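Local coordinates for protein porphyranase B (Zobellia galactanivorans, PDB 3JUU) that cleaves the sulfated polysaccharide porphyran at the (1->4) linkages between beta-D-galactopyranose and alpha-L-galactopyranose-6-sulfate, at residues A[55-60]-A[241-246]; A[61-66]-A[77-82]; A[119-124]-A[254-259]. All coordinates share one frame; numbering follows the deposited sequence.

The three contacts lie within 11 to 12 Å of one another, centre to centre, on the same side of the chain's centre, and together illustrate how chemistry follows place in a beta-sandwich. Interaction 1 is partly buried and polar: charged side chains meet in the substrate cleft, where strand 237-242 runs out into a loop. Interaction 2 is a buried contact beside it, mixing one backbone bond, one hydrogen bond from a side-chain amide and leucine packing. Interaction 3, partly buried, joins two loops through apolar side chains and a water. Interactions 1 and 3 reach adjacent strands, 237-242 and 122-128, while Thr-78 of strand 73-87 packs both on Val-242 of interaction 1 and on Met-256 of interaction 3.

Interaction 1 (A[55-60]-A[241-246]); sequences IGRAPG and VVETYD. With GOL (glycerol), chain H.
In the substrate cleft of this family 16 glycoside hydrolase, Arg-57 reaches across to Glu-243, and both residues probably contact the sugar chain. NH1 of Arg-57 donates to OE1 of Glu-243 at 2.8 Å, and OE1 accepts through its anti lone pair, away from the other carboxylate oxygen. The two flat groups lie nearly coplanar, their planes 11° apart, which makes this an edge-on salt bridge through a single nitrogen. The same NH1 also donates to the backbone O of Thr-244 at 2.9 Å, again close to the guanidinium plane, although it approaches from outside the carbonyl plane. Arg-57 is extended as far as CD and then bends (chi3 -51°), which brings the guanidinium round to these acceptors.

A glycerol, probably from the crystallisation liquor, sits against the pair and also bonds Glu-143, the probable nucleophile: its O3 takes a bond from NH2 of Arg-57 at 3.0 Å and gives one to OE1 of Glu-243 at 2.7 Å, while OE2 bonds to both the glycerol O1 and Ser-122. Beside them, NH1 stands obliquely to the Tyr-245 ring, nearest CD1, and the OH of Tyr-245 bonds to Glu-148, the probable proton donor.

Behind the charged pair, Arg-57 to Gly-60 form a type VI beta turn with a cis Pro-59, closed by Gly-60 N and Arg-57 O. Thr-244 inserts OG1 into this turn, taking a weak bond from Gly-60 N at 3.1 Å. One water links Thr-244 N to Arg-57 O, and two others bridge Ala-58 O and OD1 of Asp-246; that OD1 lies 3.4 Å from CD of Arg-57.

With two bonds fixing NH1 and a hydroxyl bridging NH2 to the carboxylate, the pair is likely to present a preset polar edge to a sugar hydroxyl, much as it does to glycerol.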
# COMPACT_ATOMS: atom_id res chain seq x y z
N ILE A 55 -0.08 15.40 0.34
CA ILE A 55 -0.87 15.76 -0.85
C ILE A 55 -0.43 15.02 -2.12
O ILE A 55 -1.14 15.09 -3.13
CB ILE A 55 -0.82 17.33 -1.09
CG1 ILE A 55 0.55 17.74 -1.60
CG2 ILE A 55 -1.28 18.04 0.23
CD1 ILE A 55 0.59 19.23 -2.05
N GLY A 56 0.71 14.33 -2.08
CA GLY A 56 1.30 13.73 -3.27
C GLY A 56 2.72 14.11 -3.48
O GLY A 56 3.15 15.25 -3.11
N ARG A 57 3.51 13.19 -4.02
CA ARG A 57 4.88 13.54 -4.38
C ARG A 57 4.81 14.20 -5.75
O ARG A 57 4.29 13.60 -6.71
CB ARG A 57 5.76 12.29 -4.45
CG ARG A 57 7.23 12.53 -4.86
CD ARG A 57 8.05 11.22 -4.78
NE ARG A 57 7.92 10.50 -3.48
CZ ARG A 57 7.18 9.42 -3.25
NH1 ARG A 57 6.40 8.84 -4.19
NH2 ARG A 57 7.19 8.88 -2.03
N ALA A 58 5.41 15.39 -5.89
CA ALA A 58 5.27 16.01 -7.23
C ALA A 58 5.96 15.11 -8.28
O ALA A 58 7.02 14.54 -8.05
CB ALA A 58 5.87 17.44 -7.24
N PRO A 59 5.40 14.98 -9.48
CA PRO A 59 4.31 15.81 -10.04
C PRO A 59 2.91 15.13 -9.96
O PRO A 59 2.01 15.58 -10.69
CB PRO A 59 4.75 15.96 -11.50
CG PRO A 59 5.33 14.54 -11.84
CD PRO A 59 6.01 14.08 -10.50
N GLY A 60 2.73 14.11 -9.12
CA GLY A 60 1.41 13.40 -9.02
C GLY A 60 0.60 13.87 -7.77
O GLY A 60 1.04 13.64 -6.60
N VAL A 241 -2.46 3.65 -2.36
CA VAL A 241 -1.98 4.94 -2.90
C VAL A 241 -1.48 4.71 -4.30
O VAL A 241 -0.80 3.69 -4.60
CB VAL A 241 -0.87 5.57 -2.00
CG1 VAL A 241 -0.15 6.78 -2.70
CG2 VAL A 241 -1.49 6.00 -0.61
N VAL A 242 -1.74 5.69 -5.15
CA VAL A 242 -1.29 5.64 -6.55
C VAL A 242 -0.57 6.98 -6.73
O VAL A 242 -1.20 8.05 -6.60
CB VAL A 242 -2.53 5.54 -7.51
CG1 VAL A 242 -2.06 5.82 -9.00
CG2 VAL A 242 -3.18 4.13 -7.40
N GLU A 243 0.74 6.95 -6.96
CA GLU A 243 1.56 8.18 -6.82
C GLU A 243 2.57 8.24 -7.98
O GLU A 243 2.70 7.25 -8.73
CB GLU A 243 2.36 8.09 -5.52
CG GLU A 243 3.56 7.16 -5.62
CD GLU A 243 3.74 6.37 -4.33
OE1 GLU A 243 4.59 6.80 -3.51
OE2 GLU A 243 3.06 5.34 -4.15
N THR A 244 3.35 9.31 -8.06
CA THR A 244 4.57 9.25 -8.93
C THR A 244 5.78 9.00 -7.99
O THR A 244 5.88 9.58 -6.90
CB THR A 244 4.74 10.61 -9.69
OG1 THR A 244 4.57 11.66 -8.71
CG2 THR A 244 3.61 10.77 -10.80
N TYR A 245 6.66 8.13 -8.43
CA TYR A 245 7.96 7.95 -7.79
C TYR A 245 9.03 8.74 -8.58
O TYR A 245 9.01 8.75 -9.78
CB TYR A 245 8.36 6.48 -7.97
CG TYR A 245 7.57 5.52 -7.14
CD1 TYR A 245 7.53 5.61 -5.77
CD2 TYR A 245 6.95 4.41 -7.77
CE1 TYR A 245 6.88 4.60 -4.97
CE2 TYR A 245 6.35 3.43 -7.00
CZ TYR A 245 6.28 3.55 -5.62
OH TYR A 245 5.66 2.53 -4.92
N ASP A 246 9.96 9.39 -7.87
CA ASP A 246 11.02 10.14 -8.57
C ASP A 246 11.84 9.29 -9.49
O ASP A 246 12.39 9.77 -10.50
CB ASP A 246 11.96 10.74 -7.50
CG ASP A 246 11.34 11.97 -6.80
OD1 ASP A 246 10.21 12.43 -7.13
OD2 ASP A 246 11.97 12.44 -5.87
C1 GOL H . 4.05 3.93 -1.32
O1 GOL H . 2.95 4.86 -1.50
C2 GOL H . 4.99 4.44 -0.19
O2 GOL H . 6.20 3.69 -0.04
C3 GOL H . 5.31 5.90 -0.16
O3 GOL H . 6.07 6.16 -1.35
O HOH W 1 2.71 11.45 -6.28
O HOH W 2 7.92 11.98 -8.60
O HOH W 3 9.22 14.82 -6.33

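Interaction 2 (A[61-66]-A[77-82]); sequences LFLAEN and TTTMLP
The backbone O of Asn-66 is gripped twice: Thr-77 N donates to it at 2.9 Å, and a water donates to it at 2.8 Å. That water also meets OG1 of Thr-77, a hydroxyl whose stronger partner is Thr-264. From the same residue the side-chain amide reaches further along the opposing strand, its ND2 donating to OG1 of Thr-79 at 3.2 Å along a nearly straight line (163°) and close to the amide plane. A chi1 of 60° turns OG1 of Thr-79 to this nitrogen and sets its methyl CG2 3.5 Å from OD1 of Asn-66. ND2 has a second acceptor in Gly-96 O, and the two bonds from ND2 fix the rotation of the amide.

The backbone pair of Asn-66 and Thr-77 stands at the open end of the beta hairpin made by strands 67-70 and 73-87, where a short 3-10 turn at 64-66 leads the chain in from strand 60-62. Beyond the threonine the contact becomes apolar. Leu-63 meets Leu-81 methyl to methyl, CD1 to CD2, at 3.7 Å, and CB of Leu-61 touches CD1 of Leu-81 more loosely at 4.5 Å. Tyr-92 of strand 90-101 lies against both Leu-61 and Leu-81.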
# COMPACT_ATOMS: atom_id res chain seq x y z
N LEU A 61 -0.55 14.51 -8.02
CA LEU A 61 -1.32 15.10 -6.95
C LEU A 61 -2.45 14.12 -6.65
O LEU A 61 -3.19 13.69 -7.58
CB LEU A 61 -1.85 16.51 -7.41
CG LEU A 61 -2.68 17.31 -6.37
CD1 LEU A 61 -1.69 17.81 -5.31
CD2 LEU A 61 -3.36 18.55 -7.10
N PHE A 62 -2.66 13.80 -5.35
CA PHE A 62 -3.76 12.89 -5.01
C PHE A 62 -5.12 13.60 -5.10
O PHE A 62 -5.31 14.63 -4.43
CB PHE A 62 -3.60 12.45 -3.53
CG PHE A 62 -2.28 11.72 -3.27
CD1 PHE A 62 -1.79 10.86 -4.26
CD2 PHE A 62 -1.62 11.82 -2.04
CE1 PHE A 62 -0.55 10.10 -4.04
CE2 PHE A 62 -0.42 11.09 -1.79
CZ PHE A 62 0.10 10.23 -2.82
N LEU A 63 -6.00 13.10 -5.99
CA LEU A 63 -7.32 13.71 -6.13
C LEU A 63 -8.37 12.85 -5.50
O LEU A 63 -8.46 11.68 -5.83
CB LEU A 63 -7.66 13.85 -7.64
CG LEU A 63 -6.65 14.65 -8.51
CD1 LEU A 63 -7.23 14.80 -9.97
CD2 LEU A 63 -6.35 16.07 -7.99
N ALA A 64 -9.26 13.45 -4.72
CA ALA A 64 -10.41 12.70 -4.22
C ALA A 64 -11.29 12.21 -5.37
O ALA A 64 -11.87 11.10 -5.31
CB ALA A 64 -11.19 13.57 -3.18
N GLU A 65 -11.37 13.02 -6.46
CA GLU A 65 -12.20 12.66 -7.63
C GLU A 65 -11.68 11.44 -8.36
O GLU A 65 -12.38 10.88 -9.22
CB GLU A 65 -12.23 13.80 -8.72
CG GLU A 65 -12.43 15.25 -8.23
CD GLU A 65 -11.12 15.99 -7.74
OE1 GLU A 65 -10.52 16.83 -8.57
OE2 GLU A 65 -10.72 15.78 -6.55
N ASN A 66 -10.41 11.09 -8.16
CA ASN A 66 -9.89 9.85 -8.79
C ASN A 66 -10.14 8.55 -8.04
O ASN A 66 -9.71 7.47 -8.54
CB ASN A 66 -8.37 9.96 -9.03
CG ASN A 66 -8.04 10.88 -10.20
OD1 ASN A 66 -8.94 11.34 -10.90
ND2 ASN A 66 -6.79 11.16 -10.41
N THR A 77 -7.80 5.86 -10.04
CA THR A 77 -7.53 6.02 -11.47
C THR A 77 -6.50 7.14 -11.67
O THR A 77 -6.67 8.24 -11.12
CB THR A 77 -8.87 6.40 -12.18
OG1 THR A 77 -9.79 5.28 -12.10
CG2 THR A 77 -8.59 6.68 -13.68
N THR A 78 -5.50 6.91 -12.49
CA THR A 78 -4.53 7.95 -12.83
C THR A 78 -5.04 8.85 -13.95
O THR A 78 -5.67 8.35 -14.92
CB THR A 78 -3.24 7.38 -13.32
OG1 THR A 78 -3.45 6.58 -14.49
CG2 THR A 78 -2.47 6.52 -12.24
N THR A 79 -4.71 10.13 -13.85
CA THR A 79 -5.18 11.13 -14.86
C THR A 79 -4.10 12.13 -15.20
O THR A 79 -3.05 12.24 -14.49
CB THR A 79 -6.44 11.90 -14.39
OG1 THR A 79 -6.16 12.62 -13.19
CG2 THR A 79 -7.64 10.98 -14.13
N MET A 80 -4.29 12.79 -16.34
CA MET A 80 -3.50 13.99 -16.63
C MET A 80 -4.33 15.14 -16.01
O MET A 80 -5.55 15.21 -16.18
CB MET A 80 -3.33 14.17 -18.14
CG MET A 80 -2.42 15.39 -18.43
SD MET A 80 -0.68 15.05 -18.06
CE MET A 80 -0.23 13.88 -19.36
N LEU A 81 -3.73 16.02 -15.22
CA LEU A 81 -4.53 17.16 -14.73
C LEU A 81 -4.78 18.07 -15.99
O LEU A 81 -3.95 18.19 -16.86
CB LEU A 81 -3.72 17.96 -13.72
CG LEU A 81 -3.22 17.16 -12.46
CD1 LEU A 81 -2.38 18.14 -11.55
CD2 LEU A 81 -4.40 16.51 -11.71
N PRO A 82 -5.90 18.74 -16.01
CA PRO A 82 -6.25 19.51 -17.20
C PRO A 82 -5.39 20.77 -17.30
O PRO A 82 -5.12 21.26 -18.42
CB PRO A 82 -7.75 19.82 -16.99
CG PRO A 82 -7.96 19.74 -15.45
CD PRO A 82 -7.03 18.56 -15.07
O HOH W 4 -11.55 5.99 -10.10

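Interaction 3 (A[119-124]-A[254-259]); sequences TFMSST and GGMTGS
Two loops approach each other here, Thr-119 and Gly-255 coming within 6.3 Å CA to CA, and Gly-255, at a positive phi (82°), lies so close to Phe-120 that a CB on it would run into the ring carbon CD2. One water spans the gap, taking the N-H of Phe-120 and donating to Gly-255 O at 2.8 Å.

The methyl of Met-256 carries most of the side-chain contact. Its chain bends at chi2 and again at chi3, which brings CE in among three side chains: CE lies 3.6 Å from CE2 of Phe-120, approaching obliquely, 3.8 Å from SD of Met-121 and 3.8 Å from CB of Thr-119. CG of Met-121 rests over the centre of one face of the Phe-120 ring, 3.8 Å above its plane. Met-256 crosses Phe-120 and Met-121 at about a right angle.

OG1 of Thr-119 accepts from Met-121 N at 3.0 Å, closing an ST turn, and is also hydrogen-bonded to Asn-117 OD1, its strongest polar partner. With an alanine here, the loss of OG1 and CG2 would probably leave Met-121 N without its acceptor, Asn-117 OD1 without this hydroxyl, and a small gap beside CE of Met-256. His-94 meets the Phe-120 ring edge-to-face and touches Met-256 as well.

In the jelly-roll beta-sandwich of this enzyme, the contact joins the loop between strand 237-242 and helix 260-263 to the ST turn from which the chain enters strand 122-128.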
# COMPACT_ATOMS: atom_id res chain seq x y z
N THR A 119 0.41 1.94 -15.87
CA THR A 119 1.06 3.24 -16.13
C THR A 119 2.36 3.39 -15.33
O THR A 119 2.75 2.50 -14.53
CB THR A 119 0.18 4.48 -15.73
OG1 THR A 119 0.27 4.72 -14.31
CG2 THR A 119 -1.30 4.26 -16.10
N PHE A 120 3.06 4.47 -15.59
CA PHE A 120 4.32 4.71 -14.83
C PHE A 120 4.11 5.05 -13.35
O PHE A 120 5.13 5.13 -12.59
CB PHE A 120 5.10 5.87 -15.53
CG PHE A 120 4.53 7.26 -15.25
CD1 PHE A 120 5.21 8.14 -14.37
CD2 PHE A 120 3.38 7.73 -15.90
CE1 PHE A 120 4.74 9.41 -14.07
CE2 PHE A 120 2.91 9.02 -15.67
CZ PHE A 120 3.56 9.89 -14.72
N MET A 121 2.85 5.29 -12.93
CA MET A 121 2.48 5.61 -11.53
C MET A 121 2.25 4.32 -10.74
O MET A 121 2.14 3.27 -11.30
CB MET A 121 1.23 6.53 -11.49
CG MET A 121 1.62 7.87 -12.12
SD MET A 121 0.27 9.08 -12.20
CE MET A 121 -0.20 9.39 -10.44
N SER A 122 2.38 4.43 -9.42
CA SER A 122 2.41 3.26 -8.57
C SER A 122 1.04 2.60 -8.34
O SER A 122 -0.06 3.19 -8.65
CB SER A 122 3.00 3.71 -7.21
OG SER A 122 2.00 4.40 -6.45
N SER A 123 1.09 1.37 -7.82
CA SER A 123 -0.08 0.73 -7.21
C SER A 123 0.39 0.07 -5.91
O SER A 123 1.31 -0.72 -5.99
CB SER A 123 -0.56 -0.39 -8.13
OG SER A 123 -1.04 0.16 -9.36
N THR A 124 -0.15 0.50 -4.75
CA THR A 124 0.50 0.15 -3.50
C THR A 124 -0.49 -0.26 -2.44
O THR A 124 -1.72 0.11 -2.49
CB THR A 124 1.34 1.34 -2.95
OG1 THR A 124 0.46 2.41 -2.54
CG2 THR A 124 2.36 1.90 -4.03
N GLY A 254 3.43 11.60 -21.99
CA GLY A 254 2.72 11.94 -20.76
C GLY A 254 2.24 10.73 -19.93
O GLY A 254 1.85 10.91 -18.77
N GLY A 255 2.21 9.55 -20.51
CA GLY A 255 1.98 8.31 -19.77
C GLY A 255 0.51 8.03 -19.48
O GLY A 255 0.18 6.99 -18.87
N MET A 256 -0.40 8.89 -19.97
CA MET A 256 -1.83 8.74 -19.65
C MET A 256 -2.77 8.45 -20.85
O MET A 256 -3.99 8.71 -20.77
CB MET A 256 -2.31 10.01 -18.92
CG MET A 256 -1.60 10.23 -17.54
SD MET A 256 -2.21 8.95 -16.37
CE MET A 256 -0.58 8.22 -15.80
N THR A 257 -2.22 7.86 -21.91
CA THR A 257 -3.00 7.54 -23.12
C THR A 257 -3.78 6.22 -22.99
O THR A 257 -4.59 5.87 -23.86
CB THR A 257 -2.09 7.40 -24.38
OG1 THR A 257 -1.19 6.26 -24.23
CG2 THR A 257 -1.30 8.65 -24.52
N GLY A 258 -3.55 5.47 -21.91
CA GLY A 258 -4.23 4.16 -21.74
C GLY A 258 -5.73 4.29 -21.55
O GLY A 258 -6.28 5.36 -21.16
N SER A 259 -6.43 3.17 -21.74
CA SER A 259 -7.86 3.10 -21.36
C SER A 259 -8.10 3.40 -19.87
O SER A 259 -7.15 3.36 -19.05
CB SER A 259 -8.36 1.70 -21.65
OG SER A 259 -7.72 0.78 -20.77
O HOH W 5 2.42 5.45 -18.15